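Non-structural protein 2 (Human rotavirus C, PDB 2GU0) probably helps replicate and package the viral genome as an octamer that binds single-stranded RNA, hydrolyses nucleoside triphosphates and takes part in forming viroplasms. Local coordinates at residues A[30-35]-A[52-58]; A[4-8]-A[83-87]; A[9-13]-A[94-99]; A[217-223]-A[254-259]. All coordinates share one frame; numbering follows the deposited sequence.

Contact 1: A[30-35]-A[52-58]; sequences MLCAKV and APPPEFR
Met30, in the last part of helix 24-32, meets the Ala52-Pro55 run that leaves the β-hairpin of strands 44-45 and 51-52 and winds into a 3-10 turn at 55-58, while Leu31 meets Arg58 just after it. Helix and hairpin are thus joined within the N-terminal domain, by apolar packing on one flank and an arginine on the other.

The apolar part centres on Met30. Its CB lies against Ala52 CB at 3.5 Å, and a turn about CB-CG (chi2 82°) bends the chain to run along the proline segment. SD passes Pro55 CG at 3.9 Å, while CE reaches the Pro53 carbonyl and Pro55 CA. Val35 CG2 also touches this ring, 4.1 Å from Pro55 CG, the two side chains crossing at about a right angle. Tyr44 backs Met30 and Val35, and Lys34 bonds through its backbone to a second subunit.

The polar part belongs to Arg58. Its side chain and that of Leu31 slide past each other in opposite directions, and Leu31 CD2 lies over one face of the guanidinium. A bend at chi3 (70°) turns this group onto the Leu31 carbonyl. NH2 makes a weak bond to Leu31 O at 3.4 Å; NH1 makes the firm one, 2.8 Å to Leu31 O, directed at a lone pair in the carbonyl plane.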
loop_
_atom_site.group_PDB
_atom_site.type_symbol
_atom_site.label_atom_id
_atom_site.label_comp_id
_atom_site.label_asym_id
_atom_site.label_seq_id
_atom_site.Cartn_x
_atom_site.Cartn_y
_atom_site.Cartn_z
ATOM N N MET A 30 -28.532 23.019 -8.403
ATOM C CA MET A 30 -29.288 23.808 -9.347
ATOM C C MET A 30 -29.470 23.072 -10.653
ATOM O O MET A 30 -30.349 23.420 -11.436
ATOM C CB MET A 30 -28.633 25.167 -9.592
ATOM C CG MET A 30 -27.656 25.202 -10.713
ATOM S SD MET A 30 -28.409 25.379 -12.332
ATOM C CE MET A 30 -26.952 25.829 -13.249
ATOM N N LEU A 31 -28.654 22.057 -10.909
ATOM C CA LEU A 31 -28.827 21.329 -12.157
ATOM C C LEU A 31 -30.038 20.416 -12.052
ATOM O O LEU A 31 -30.661 20.083 -13.068
ATOM C CB LEU A 31 -27.584 20.507 -12.520
ATOM C CG LEU A 31 -26.400 21.229 -13.179
ATOM C CD1 LEU A 31 -25.313 20.223 -13.529
ATOM C CD2 LEU A 31 -26.867 21.961 -14.417
ATOM N N CYS A 32 -30.395 20.029 -10.829
ATOM C CA CYS A 32 -31.542 19.154 -10.653
ATOM C C CYS A 32 -32.803 19.919 -10.240
ATOM O O CYS A 32 -33.916 19.415 -10.383
ATOM C CB CYS A 32 -31.229 18.046 -9.628
ATOM S SG CYS A 32 -31.656 18.367 -7.861
ATOM N N ALA A 33 -32.634 21.142 -9.751
ATOM C CA ALA A 33 -33.779 21.930 -9.302
ATOM C C ALA A 33 -34.724 22.335 -10.417
ATOM O O ALA A 33 -34.321 22.446 -11.573
ATOM C CB ALA A 33 -33.301 23.181 -8.553
ATOM N N LYS A 34 -35.984 22.556 -10.047
ATOM C CA LYS A 34 -37.021 22.991 -10.974
ATOM C C LYS A 34 -37.164 24.499 -10.861
ATOM O O LYS A 34 -37.668 25.011 -9.860
ATOM C CB LYS A 34 -38.364 22.362 -10.631
ATOM C CG LYS A 34 -39.508 23.047 -11.346
ATOM C CD LYS A 34 -40.864 22.632 -10.814
ATOM C CE LYS A 34 -41.974 23.270 -11.634
ATOM N NZ LYS A 34 -43.288 22.675 -11.273
ATOM N N VAL A 35 -36.738 25.205 -11.898
ATOM C CA VAL A 35 -36.792 26.656 -11.908
ATOM C C VAL A 35 -37.709 27.177 -13.001
ATOM O O VAL A 35 -37.623 26.743 -14.150
ATOM C CB VAL A 35 -35.383 27.230 -12.115
ATOM C CG1 VAL A 35 -35.405 28.743 -11.978
ATOM C CG2 VAL A 35 -34.415 26.588 -11.108
ATOM N N ALA A 52 -25.736 29.023 -6.563
ATOM C CA ALA A 52 -25.304 28.303 -7.749
ATOM C C ALA A 52 -25.394 29.252 -8.943
ATOM O O ALA A 52 -25.944 30.345 -8.846
ATOM C CB ALA A 52 -26.182 27.122 -7.965
ATOM N N PRO A 53 -24.846 28.851 -10.094
ATOM C CA PRO A 53 -24.891 29.708 -11.279
ATOM C C PRO A 53 -26.281 29.817 -11.891
ATOM O O PRO A 53 -27.135 28.952 -11.684
ATOM C CB PRO A 53 -23.933 29.021 -12.230
ATOM C CG PRO A 53 -23.014 28.290 -11.328
ATOM C CD PRO A 53 -23.934 27.719 -10.310
ATOM N N PRO A 54 -26.529 30.889 -12.660
ATOM C CA PRO A 54 -27.844 31.046 -13.289
ATOM C C PRO A 54 -28.125 29.798 -14.125
ATOM O O PRO A 54 -27.268 29.365 -14.898
ATOM C CB PRO A 54 -27.653 32.284 -14.158
ATOM C CG PRO A 54 -26.721 33.097 -13.358
ATOM C CD PRO A 54 -25.700 32.085 -12.885
ATOM N N PRO A 55 -29.313 29.198 -13.977
ATOM C CA PRO A 55 -29.650 27.990 -14.748
ATOM C C PRO A 55 -29.486 28.194 -16.256
ATOM O O PRO A 55 -29.389 27.239 -17.030
ATOM C CB PRO A 55 -31.091 27.715 -14.338
ATOM C CG PRO A 55 -31.115 28.185 -12.921
ATOM C CD PRO A 55 -30.374 29.514 -13.009
ATOM N N GLU A 56 -29.453 29.456 -16.655
ATOM C CA GLU A 56 -29.273 29.852 -18.043
ATOM C C GLU A 56 -27.918 29.377 -18.583
ATOM O O GLU A 56 -27.630 29.534 -19.762
ATOM C CB GLU A 56 -29.316 31.376 -18.121
ATOM C CG GLU A 56 -29.206 31.962 -19.511
ATOM C CD GLU A 56 -28.701 33.386 -19.482
ATOM O OE1 GLU A 56 -29.040 34.116 -18.522
ATOM O OE2 GLU A 56 -27.969 33.778 -20.423
ATOM N N PHE A 57 -27.076 28.812 -17.721
ATOM C CA PHE A 57 -25.758 28.368 -18.154
ATOM C C PHE A 57 -25.454 26.885 -17.941
ATOM O O PHE A 57 -24.337 26.453 -18.218
ATOM C CB PHE A 57 -24.676 29.202 -17.461
ATOM C CG PHE A 57 -24.755 30.669 -17.755
ATOM C CD1 PHE A 57 -24.469 31.601 -16.766
ATOM C CD2 PHE A 57 -25.120 31.127 -19.019
ATOM C CE1 PHE A 57 -24.549 32.967 -17.025
ATOM C CE2 PHE A 57 -25.201 32.497 -19.293
ATOM C CZ PHE A 57 -24.916 33.417 -18.295
ATOM N N ARG A 58 -26.428 26.108 -17.471
ATOM C CA ARG A 58 -26.208 24.676 -17.244
ATOM C C ARG A 58 -25.531 23.977 -18.425
ATOM O O ARG A 58 -24.870 22.957 -18.246
ATOM C CB ARG A 58 -27.524 23.966 -16.909
ATOM C CG ARG A 58 -28.504 23.857 -18.049
ATOM C CD ARG A 58 -29.526 22.783 -17.742
ATOM N NE ARG A 58 -30.432 23.182 -16.673
ATOM C CZ ARG A 58 -30.790 22.395 -15.659
ATOM N NH1 ARG A 58 -30.304 21.157 -15.579
ATOM N NH2 ARG A 58 -31.643 22.841 -14.735
#

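Contact 2: A[4-8]-A[83-87]; sequences LACFV and LADTL
Leu4 and Val8, at the two ends of a short turn leading into strand 8-11, close on Leu83 and Leu87, one turn apart on helix 74-90. The contact lays the N-terminal segment against this helix inside the N-terminal domain, and it illustrates how leucine and valine branches divide the work of filling a core.

Both helix leucines adopt the same extended shape, CG anti to the carbonyl carbon and CD1 continuing the chain away from CA (chi2 174° in Leu83, 178° in Leu87), which brings both CD1 methyls to the N-terminal segment. Leu87 CD1 touches two partners: Leu4 CD2, met tip to tip at 3.9 Å, and Val8 CG2 at 4.0 Å. Leu4 extends this far because its CG stands anti to its own backbone N, chi1 -178°. Val8 splits its branches, for while CG2 serves Leu87, CG1 packs on Leu83 CB at 3.8 Å and borders the backbone of Ala84. Leu83 CD1 sits against the root of the Phe7 side chain, 3.4 Å from Phe7 CB, with the ring carbon CG just beyond; the Phe7 side chain also packs on Leu79, Val80 and Leu69.

Backbone bonds hold the turn, Leu4 O accepting from Phe7 N at 3.0 Å and from Val8 N at 3.3 Å. Trp19 of strand 18-21 packs on both Val8 and Leu87, enlarging the cluster. A polar link to the same helix lies alongside, from Cys6 O to Tyr76 OH. Between the two segments themselves the side-chain contacts are entirely apolar and the participants buried, so their association probably rests on burying apolar surface.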
loop_
_atom_site.group_PDB
_atom_site.type_symbol
_atom_site.label_atom_id
_atom_site.label_comp_id
_atom_site.label_asym_id
_atom_site.label_seq_id
_atom_site.Cartn_x
_atom_site.Cartn_y
_atom_site.Cartn_z
ATOM N N LEU A 4 -18.171 34.037 -16.450
ATOM C CA LEU A 4 -17.612 34.234 -15.111
ATOM C C LEU A 4 -18.580 33.779 -14.037
ATOM O O LEU A 4 -18.152 33.348 -12.969
ATOM C CB LEU A 4 -17.241 35.706 -14.886
ATOM C CG LEU A 4 -16.584 36.105 -13.557
ATOM C CD1 LEU A 4 -15.361 35.240 -13.291
ATOM C CD2 LEU A 4 -16.186 37.569 -13.602
ATOM N N ALA A 5 -19.875 33.867 -14.338
ATOM C CA ALA A 5 -20.936 33.472 -13.411
ATOM C C ALA A 5 -21.020 31.964 -13.153
ATOM O O ALA A 5 -21.870 31.511 -12.390
ATOM C CB ALA A 5 -22.287 33.969 -13.917
ATOM N N CYS A 6 -20.171 31.184 -13.803
ATOM C CA CYS A 6 -20.184 29.753 -13.569
ATOM C C CYS A 6 -19.205 29.465 -12.449
ATOM O O CYS A 6 -19.102 28.336 -11.985
ATOM C CB CYS A 6 -19.739 28.987 -14.803
ATOM S SG CYS A 6 -20.813 29.137 -16.214
ATOM N N PHE A 7 -18.492 30.495 -12.007
ATOM C CA PHE A 7 -17.504 30.323 -10.955
ATOM C C PHE A 7 -17.639 31.205 -9.723
ATOM O O PHE A 7 -17.142 30.842 -8.655
ATOM C CB PHE A 7 -16.110 30.532 -11.525
ATOM C CG PHE A 7 -15.832 29.724 -12.739
ATOM C CD1 PHE A 7 -16.083 30.238 -13.999
ATOM C CD2 PHE A 7 -15.312 28.445 -12.627
ATOM C CE1 PHE A 7 -15.818 29.495 -15.132
ATOM C CE2 PHE A 7 -15.042 27.688 -13.761
ATOM C CZ PHE A 7 -15.296 28.215 -15.019
ATOM N N VAL A 8 -18.289 32.358 -9.863
ATOM C CA VAL A 8 -18.424 33.278 -8.742
ATOM C C VAL A 8 -19.739 34.045 -8.679
ATOM O O VAL A 8 -20.314 34.416 -9.707
ATOM C CB VAL A 8 -17.307 34.324 -8.777
ATOM C CG1 VAL A 8 -15.965 33.657 -8.724
ATOM C CG2 VAL A 8 -17.418 35.142 -10.047
ATOM N N LEU A 83 -10.485 32.864 -8.660
ATOM C CA LEU A 83 -11.293 33.921 -9.229
ATOM C C LEU A 83 -11.875 34.847 -8.159
ATOM O O LEU A 83 -11.806 36.066 -8.293
ATOM C CB LEU A 83 -12.394 33.316 -10.103
ATOM C CG LEU A 83 -11.850 32.553 -11.321
ATOM C CD1 LEU A 83 -12.980 31.863 -12.060
ATOM C CD2 LEU A 83 -11.115 33.514 -12.248
ATOM N N ALA A 84 -12.438 34.285 -7.096
ATOM C CA ALA A 84 -12.998 35.112 -6.030
ATOM C C ALA A 84 -11.886 35.988 -5.433
ATOM O O ALA A 84 -11.953 37.211 -5.470
ATOM C CB ALA A 84 -13.629 34.233 -4.950
ATOM N N ASP A 85 -10.864 35.352 -4.885
ATOM C CA ASP A 85 -9.734 36.072 -4.315
ATOM C C ASP A 85 -9.289 37.175 -5.249
ATOM O O ASP A 85 -9.174 38.329 -4.853
ATOM C CB ASP A 85 -8.556 35.129 -4.113
ATOM C CG ASP A 85 -8.773 34.170 -2.992
ATOM O OD1 ASP A 85 -9.941 33.953 -2.615
ATOM O OD2 ASP A 85 -7.771 33.629 -2.489
ATOM N N THR A 86 -9.027 36.810 -6.496
ATOM C CA THR A 86 -8.574 37.789 -7.463
ATOM C C THR A 86 -9.557 38.941 -7.546
ATOM O O THR A 86 -9.241 40.053 -7.146
ATOM C CB THR A 86 -8.390 37.155 -8.842
ATOM O OG1 THR A 86 -7.380 36.143 -8.760
ATOM C CG2 THR A 86 -7.961 38.199 -9.857
ATOM N N LEU A 87 -10.755 38.677 -8.043
ATOM C CA LEU A 87 -11.750 39.724 -8.158
ATOM C C LEU A 87 -11.856 40.620 -6.911
ATOM O O LEU A 87 -12.033 41.840 -7.023
ATOM C CB LEU A 87 -13.106 39.102 -8.475
ATOM C CG LEU A 87 -13.190 38.506 -9.879
ATOM C CD1 LEU A 87 -14.546 37.867 -10.073
ATOM C CD2 LEU A 87 -12.950 39.592 -10.919
#

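Contact 3: A[9-13]-A[94-99]; sequences SFSLT and TEKFQF
Phe10, on strand 8-11, presents one ring face to the edge of Phe97 in a T-shaped (edge-to-face) pair, the planes inclined at 55° and the centroids 4.5 Å apart. The strand belongs to the two-stranded antiparallel sheet with 18-21; Phe97 follows a short 3-10 turn in the loop between helices 74-90 and 108-119. The contact ties that loop to the hairpin of strands 8-11 and 18-21.

Packing is closest around the Phe10 ring. Phe97 CZ stands over its centre, 3.4 Å above the plane, while Phe99 approaches in plane from another side, its CD1 3.5 Å from Phe10 CZ. One ring is therefore addressed at a face and at its rim by two residues of the same loop. Phe97 reaches this place with CG anti to its backbone N (chi1 174°), and Trp19 and Val17 pack against it from the hairpin.

Toward solvent the fit is looser. Leu12 is exposed beyond the strand, yet both its methyls reach Phe97 CD2, CD1 at 3.8 Å and with the two side chains crossing at about a right angle; Leu12 CD2 also meets Thr94 CG2 at 3.9 Å. Thr94 turns this methyl to Leu12 and gives its OG1 to the carbonyl of Glu14, so polar and apolar branches serve different neighbours. Phe99 too remains largely exposed.

Between the two segments, then, the attraction is aromatic and apolar. Thr94 is bonded to the hairpin turn through Glu14 O and its backbone link to Asp15, so this polar linkage lies outside the apolar contact.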
loop_
_atom_site.group_PDB
_atom_site.type_symbol
_atom_site.label_atom_id
_atom_site.label_comp_id
_atom_site.label_asym_id
_atom_site.label_seq_id
_atom_site.Cartn_x
_atom_site.Cartn_y
_atom_site.Cartn_z
ATOM N N SER A 9 -20.217 34.280 -7.463
ATOM C CA SER A 9 -21.436 35.055 -7.254
ATOM C C SER A 9 -20.951 36.319 -6.561
ATOM O O SER A 9 -19.779 36.391 -6.179
ATOM C CB SER A 9 -22.435 34.292 -6.383
ATOM O OG SER A 9 -21.835 33.826 -5.201
ATOM N N PHE A 10 -21.816 37.314 -6.387
ATOM C CA PHE A 10 -21.362 38.554 -5.758
ATOM C C PHE A 10 -22.346 39.189 -4.785
ATOM O O PHE A 10 -23.517 38.823 -4.726
ATOM C CB PHE A 10 -21.013 39.571 -6.844
ATOM C CG PHE A 10 -22.162 39.879 -7.755
ATOM C CD1 PHE A 10 -23.190 40.715 -7.340
ATOM C CD2 PHE A 10 -22.259 39.263 -8.996
ATOM C CE1 PHE A 10 -24.305 40.925 -8.153
ATOM C CE2 PHE A 10 -23.368 39.467 -9.811
ATOM C CZ PHE A 10 -24.392 40.299 -9.386
ATOM N N SER A 11 -21.836 40.155 -4.026
ATOM C CA SER A 11 -22.616 40.899 -3.049
ATOM C C SER A 11 -22.276 42.375 -3.260
ATOM O O SER A 11 -21.141 42.712 -3.611
ATOM C CB SER A 11 -22.246 40.466 -1.629
ATOM O OG SER A 11 -23.182 40.951 -0.686
ATOM N N LEU A 12 -23.265 43.244 -3.054
ATOM C CA LEU A 12 -23.099 44.682 -3.238
ATOM C C LEU A 12 -23.369 45.503 -1.979
ATOM O O LEU A 12 -23.470 46.728 -2.042
ATOM C CB LEU A 12 -24.020 45.166 -4.357
ATOM C CG LEU A 12 -23.708 44.659 -5.760
ATOM C CD1 LEU A 12 -24.642 45.307 -6.753
ATOM C CD2 LEU A 12 -22.268 44.990 -6.105
ATOM N N THR A 13 -23.485 44.835 -0.837
ATOM C CA THR A 13 -23.745 45.525 0.425
ATOM C C THR A 13 -22.571 46.387 0.901
ATOM O O THR A 13 -22.764 47.360 1.634
ATOM C CB THR A 13 -24.091 44.523 1.545
ATOM O OG1 THR A 13 -23.144 43.446 1.530
ATOM C CG2 THR A 13 -25.493 43.984 1.367
ATOM N N THR A 94 -18.716 49.263 -6.020
ATOM C CA THR A 94 -20.125 48.884 -6.069
ATOM C C THR A 94 -20.940 49.768 -6.996
ATOM O O THR A 94 -21.594 49.284 -7.913
ATOM C CB THR A 94 -20.763 48.945 -4.666
ATOM O OG1 THR A 94 -20.158 47.966 -3.812
ATOM C CG2 THR A 94 -22.250 48.681 -4.747
ATOM N N GLU A 95 -20.903 51.068 -6.739
ATOM C CA GLU A 95 -21.635 52.047 -7.540
ATOM C C GLU A 95 -21.472 51.870 -9.048
ATOM O O GLU A 95 -22.419 52.073 -9.809
ATOM C CB GLU A 95 -21.198 53.465 -7.154
ATOM C CG GLU A 95 -19.694 53.613 -6.970
ATOM C CD GLU A 95 -19.229 55.060 -7.031
ATOM O OE1 GLU A 95 -19.910 55.927 -6.447
ATOM O OE2 GLU A 95 -18.176 55.329 -7.656
ATOM N N LYS A 96 -20.276 51.490 -9.480
ATOM C CA LYS A 96 -20.020 51.322 -10.903
ATOM C C LYS A 96 -20.129 49.885 -11.410
ATOM O O LYS A 96 -19.819 49.604 -12.566
ATOM C CB LYS A 96 -18.644 51.885 -11.244
ATOM C CG LYS A 96 -18.459 53.336 -10.835
ATOM C CD LYS A 96 -17.218 53.923 -11.477
ATOM C CE LYS A 96 -17.159 55.430 -11.325
ATOM N NZ LYS A 96 -16.109 55.999 -12.218
ATOM N N PHE A 97 -20.578 48.981 -10.544
ATOM C CA PHE A 97 -20.735 47.576 -10.904
ATOM C C PHE A 97 -21.779 47.359 -11.997
ATOM O O PHE A 97 -22.819 48.006 -12.014
ATOM C CB PHE A 97 -21.129 46.758 -9.674
ATOM C CG PHE A 97 -21.442 45.320 -9.978
ATOM C CD1 PHE A 97 -20.426 44.417 -10.261
ATOM C CD2 PHE A 97 -22.757 44.875 -10.010
ATOM C CE1 PHE A 97 -20.713 43.095 -10.568
ATOM C CE2 PHE A 97 -23.054 43.557 -10.317
ATOM C CZ PHE A 97 -22.031 42.664 -10.596
ATOM N N GLN A 98 -21.492 46.432 -12.902
ATOM C CA GLN A 98 -22.401 46.105 -13.993
ATOM C C GLN A 98 -22.626 44.598 -14.040
ATOM O O GLN A 98 -21.718 43.836 -14.360
ATOM C CB GLN A 98 -21.824 46.585 -15.325
ATOM C CG GLN A 98 -22.485 47.848 -15.874
ATOM C CD GLN A 98 -22.046 48.165 -17.294
ATOM O OE1 GLN A 98 -20.951 48.684 -17.514
ATOM N NE2 GLN A 98 -22.893 47.832 -18.267
ATOM N N PHE A 99 -23.842 44.173 -13.721
ATOM C CA PHE A 99 -24.167 42.757 -13.717
ATOM C C PHE A 99 -23.623 42.032 -14.943
ATOM O O PHE A 99 -23.288 40.855 -14.873
ATOM C CB PHE A 99 -25.685 42.550 -13.631
ATOM C CG PHE A 99 -26.096 41.099 -13.648
ATOM C CD1 PHE A 99 -25.798 40.265 -12.572
ATOM C CD2 PHE A 99 -26.727 40.552 -14.763
ATOM C CE1 PHE A 99 -26.117 38.908 -12.610
ATOM C CE2 PHE A 99 -27.051 39.194 -14.808
ATOM C CZ PHE A 99 -26.745 38.372 -13.733
#

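Contact 4: A[217-223]-A[254-259]; sequences SHGKRHW and YDDGDM
Ser217 O is gripped by two donors: Tyr254 OH, at 3.1 Å and tilted 34° from the carbonyl plane, and Trp266 NE1 of helix 264-275. The tyrosine ring takes its place here by lying along the 217-219 backbone, its CD1 3.4 Å from Gly219 CA. Across the turn, Asp255 N donates to Gly219 O at 2.8 Å, in the carbonyl plane and on a lone pair. Both bonds fall on backbone carbonyls of the loop between strands 213-216 and 222-227, part of the HIT-like C-terminal domain.

The loop is also braced from within. Ser217 OG, held anti to its backbone N (chi1 171°), accepts from Gly219 N at 3.0 Å in an ST turn and makes a weak bond to Lys220 O. Gly219 has phi 113°, a backbone angle that favours glycine.

Farther along, Trp223 points its indole edge at the second segment. NE1 makes a weak bond of 3.4 Å to Asp256 O, which lies in the ring plane, and CZ2 rests on Met259 CG at 3.6 Å. Arg221 and Asp255 run side by side with their charged atoms apart, Arg221 NE being 4.9 Å from Asp255 OD1, so no salt bridge forms, though a weak longer-range attraction is possible.

His218, Gly219 and Lys220 are predicted to bind ATP, and His222 is the predicted catalytic residue for NTPase and RTPase activity. Gripping the backbone through its carbonyls probably helps set the shape of this loop, from which the CB atoms of His218, Lys220 and His222 point away from segment 254-259.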
loop_
_atom_site.group_PDB
_atom_site.type_symbol
_atom_site.label_atom_id
_atom_site.label_comp_id
_atom_site.label_asym_id
_atom_site.label_seq_id
_atom_site.Cartn_x
_atom_site.Cartn_y
_atom_site.Cartn_z
ATOM N N SER A 217 -1.322 34.941 -35.063
ATOM C CA SER A 217 -1.724 35.930 -34.077
ATOM C C SER A 217 -3.197 36.228 -34.222
ATOM O O SER A 217 -3.687 36.428 -35.332
ATOM C CB SER A 217 -0.957 37.231 -34.239
ATOM O OG SER A 217 -1.526 38.229 -33.404
ATOM N N HIS A 218 -3.901 36.250 -33.093
ATOM C CA HIS A 218 -5.323 36.541 -33.086
ATOM C C HIS A 218 -5.507 38.053 -32.947
ATOM O O HIS A 218 -6.576 38.521 -32.573
ATOM C CB HIS A 218 -6.012 35.829 -31.922
ATOM C CG HIS A 218 -5.873 34.335 -31.947
ATOM N ND1 HIS A 218 -6.236 33.569 -33.034
ATOM C CD2 HIS A 218 -5.448 33.464 -30.997
ATOM C CE1 HIS A 218 -6.044 32.290 -32.752
ATOM N NE2 HIS A 218 -5.567 32.199 -31.524
ATOM N N GLY A 219 -4.457 38.814 -33.240
ATOM C CA GLY A 219 -4.553 40.258 -33.142
ATOM C C GLY A 219 -3.719 40.907 -32.051
ATOM O O GLY A 219 -3.253 42.034 -32.219
ATOM N N LYS A 220 -3.528 40.215 -30.932
ATOM C CA LYS A 220 -2.747 40.757 -29.825
ATOM C C LYS A 220 -1.245 40.633 -30.082
ATOM O O LYS A 220 -0.830 40.282 -31.183
ATOM C CB LYS A 220 -3.103 40.019 -28.547
ATOM C CG LYS A 220 -4.595 39.858 -28.326
ATOM C CD LYS A 220 -5.276 41.195 -28.146
ATOM C CE LYS A 220 -6.665 41.008 -27.562
ATOM N NZ LYS A 220 -6.617 40.471 -26.173
ATOM N N ARG A 221 -0.429 40.929 -29.075
ATOM C CA ARG A 221 1.019 40.818 -29.243
ATOM C C ARG A 221 1.598 39.563 -28.592
ATOM O O ARG A 221 2.492 39.640 -27.749
ATOM C CB ARG A 221 1.732 42.052 -28.694
ATOM C CG ARG A 221 1.483 43.321 -29.490
ATOM C CD ARG A 221 2.194 44.503 -28.846
ATOM N NE ARG A 221 3.643 44.381 -28.962
ATOM C CZ ARG A 221 4.516 45.110 -28.274
ATOM N NH1 ARG A 221 4.093 46.024 -27.407
ATOM N NH2 ARG A 221 5.818 44.930 -28.464
ATOM N N HIS A 222 1.053 38.414 -28.970
ATOM C CA HIS A 222 1.520 37.119 -28.499
ATOM C C HIS A 222 1.115 36.156 -29.607
ATOM O O HIS A 222 0.196 36.438 -30.373
ATOM C CB HIS A 222 0.920 36.748 -27.124
ATOM C CG HIS A 222 -0.489 36.243 -27.165
ATOM N ND1 HIS A 222 -1.553 36.971 -26.679
ATOM C CD2 HIS A 222 -1.002 35.059 -27.580
ATOM C CE1 HIS A 222 -2.660 36.255 -26.787
ATOM N NE2 HIS A 222 -2.353 35.089 -27.329
ATOM N N TRP A 223 1.801 35.028 -29.714
ATOM C CA TRP A 223 1.526 34.109 -30.810
ATOM C C TRP A 223 1.341 32.645 -30.455
ATOM O O TRP A 223 1.876 32.146 -29.468
ATOM C CB TRP A 223 2.644 34.254 -31.845
ATOM C CG TRP A 223 2.856 35.675 -32.229
ATOM C CD1 TRP A 223 2.260 36.338 -33.252
ATOM C CD2 TRP A 223 3.626 36.645 -31.517
ATOM N NE1 TRP A 223 2.602 37.664 -33.223
ATOM C CE2 TRP A 223 3.440 37.882 -32.166
ATOM C CE3 TRP A 223 4.449 36.592 -30.386
ATOM C CZ2 TRP A 223 4.046 39.064 -31.724
ATOM C CZ3 TRP A 223 5.054 37.768 -29.940
ATOM C CH2 TRP A 223 4.847 38.992 -30.612
ATOM N N TYR A 254 -6.448 44.612 -35.228
ATOM C CA TYR A 254 -5.554 43.482 -35.459
ATOM C C TYR A 254 -4.091 43.908 -35.559
ATOM O O TYR A 254 -3.650 44.385 -36.605
ATOM C CB TYR A 254 -5.938 42.754 -36.747
ATOM C CG TYR A 254 -5.084 41.539 -37.016
ATOM C CD1 TYR A 254 -5.404 40.302 -36.460
ATOM C CD2 TYR A 254 -3.932 41.633 -37.794
ATOM C CE1 TYR A 254 -4.598 39.187 -36.669
ATOM C CE2 TYR A 254 -3.117 40.525 -38.007
ATOM C CZ TYR A 254 -3.456 39.305 -37.442
ATOM O OH TYR A 254 -2.653 38.206 -37.643
ATOM N N ASP A 255 -3.338 43.725 -34.477
ATOM C CA ASP A 255 -1.924 44.084 -34.466
ATOM C C ASP A 255 -1.020 42.851 -34.499
ATOM O O ASP A 255 -0.592 42.341 -33.463
ATOM C CB ASP A 255 -1.595 44.937 -33.238
ATOM C CG ASP A 255 -0.143 45.385 -33.215
ATOM O OD1 ASP A 255 0.735 44.565 -32.865
ATOM O OD2 ASP A 255 0.123 46.555 -33.563
ATOM N N ASP A 256 -0.741 42.382 -35.711
ATOM C CA ASP A 256 0.110 41.219 -35.950
ATOM C C ASP A 256 1.468 41.405 -35.278
ATOM O O ASP A 256 2.229 40.449 -35.112
ATOM C CB ASP A 256 0.302 41.054 -37.467
ATOM C CG ASP A 256 1.210 39.897 -37.831
ATOM O OD1 ASP A 256 0.805 38.736 -37.624
ATOM O OD2 ASP A 256 2.325 40.150 -38.332
ATOM N N GLY A 257 1.757 42.640 -34.882
ATOM C CA GLY A 257 3.038 42.942 -34.278
ATOM C C GLY A 257 4.007 43.024 -35.443
ATOM O O GLY A 257 5.147 43.477 -35.311
ATOM N N ASP A 258 3.516 42.585 -36.603
ATOM C CA ASP A 258 4.273 42.557 -37.845
ATOM C C ASP A 258 5.654 41.964 -37.580
ATOM O O ASP A 258 6.687 42.541 -37.927
ATOM C CB ASP A 258 4.382 43.966 -38.423
ATOM C CG ASP A 258 4.636 43.958 -39.915
ATOM O OD1 ASP A 258 3.958 43.180 -40.621
ATOM O OD2 ASP A 258 5.501 44.732 -40.380
ATOM N N MET A 259 5.648 40.796 -36.950
ATOM C CA MET A 259 6.872 40.095 -36.604
ATOM C C MET A 259 7.322 39.172 -37.723
ATOM O O MET A 259 6.536 38.406 -38.274
ATOM C CB MET A 259 6.667 39.292 -35.324
ATOM C CG MET A 259 6.486 40.139 -34.080
ATOM S SD MET A 259 7.947 41.120 -33.691
ATOM C CE MET A 259 8.929 39.974 -32.870
#

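In the fold
Contacts 1, 2 and 3 share the N-terminal domain, whereas contact 4 lies in the C-terminal one. Contacts 2 and 3 continue one another along the chain, 4-8 running into 9-13, with centres 13 Å apart; their segments alternate in sequence. Contact 1 falls within the span both enclose and touches contact 2, where Pro53 CG packs on Cys6 CA at 3.9 Å; their centres are 17 Å apart. Contact 4 carries the predicted active-site His222, its centre 28 Å from that of contact 2 and 39 Å from that of contact 1. Contact 2 lies beside another residue predicted to bind ATP: the side chains of Phe7 and Val108 are about 4 Å apart.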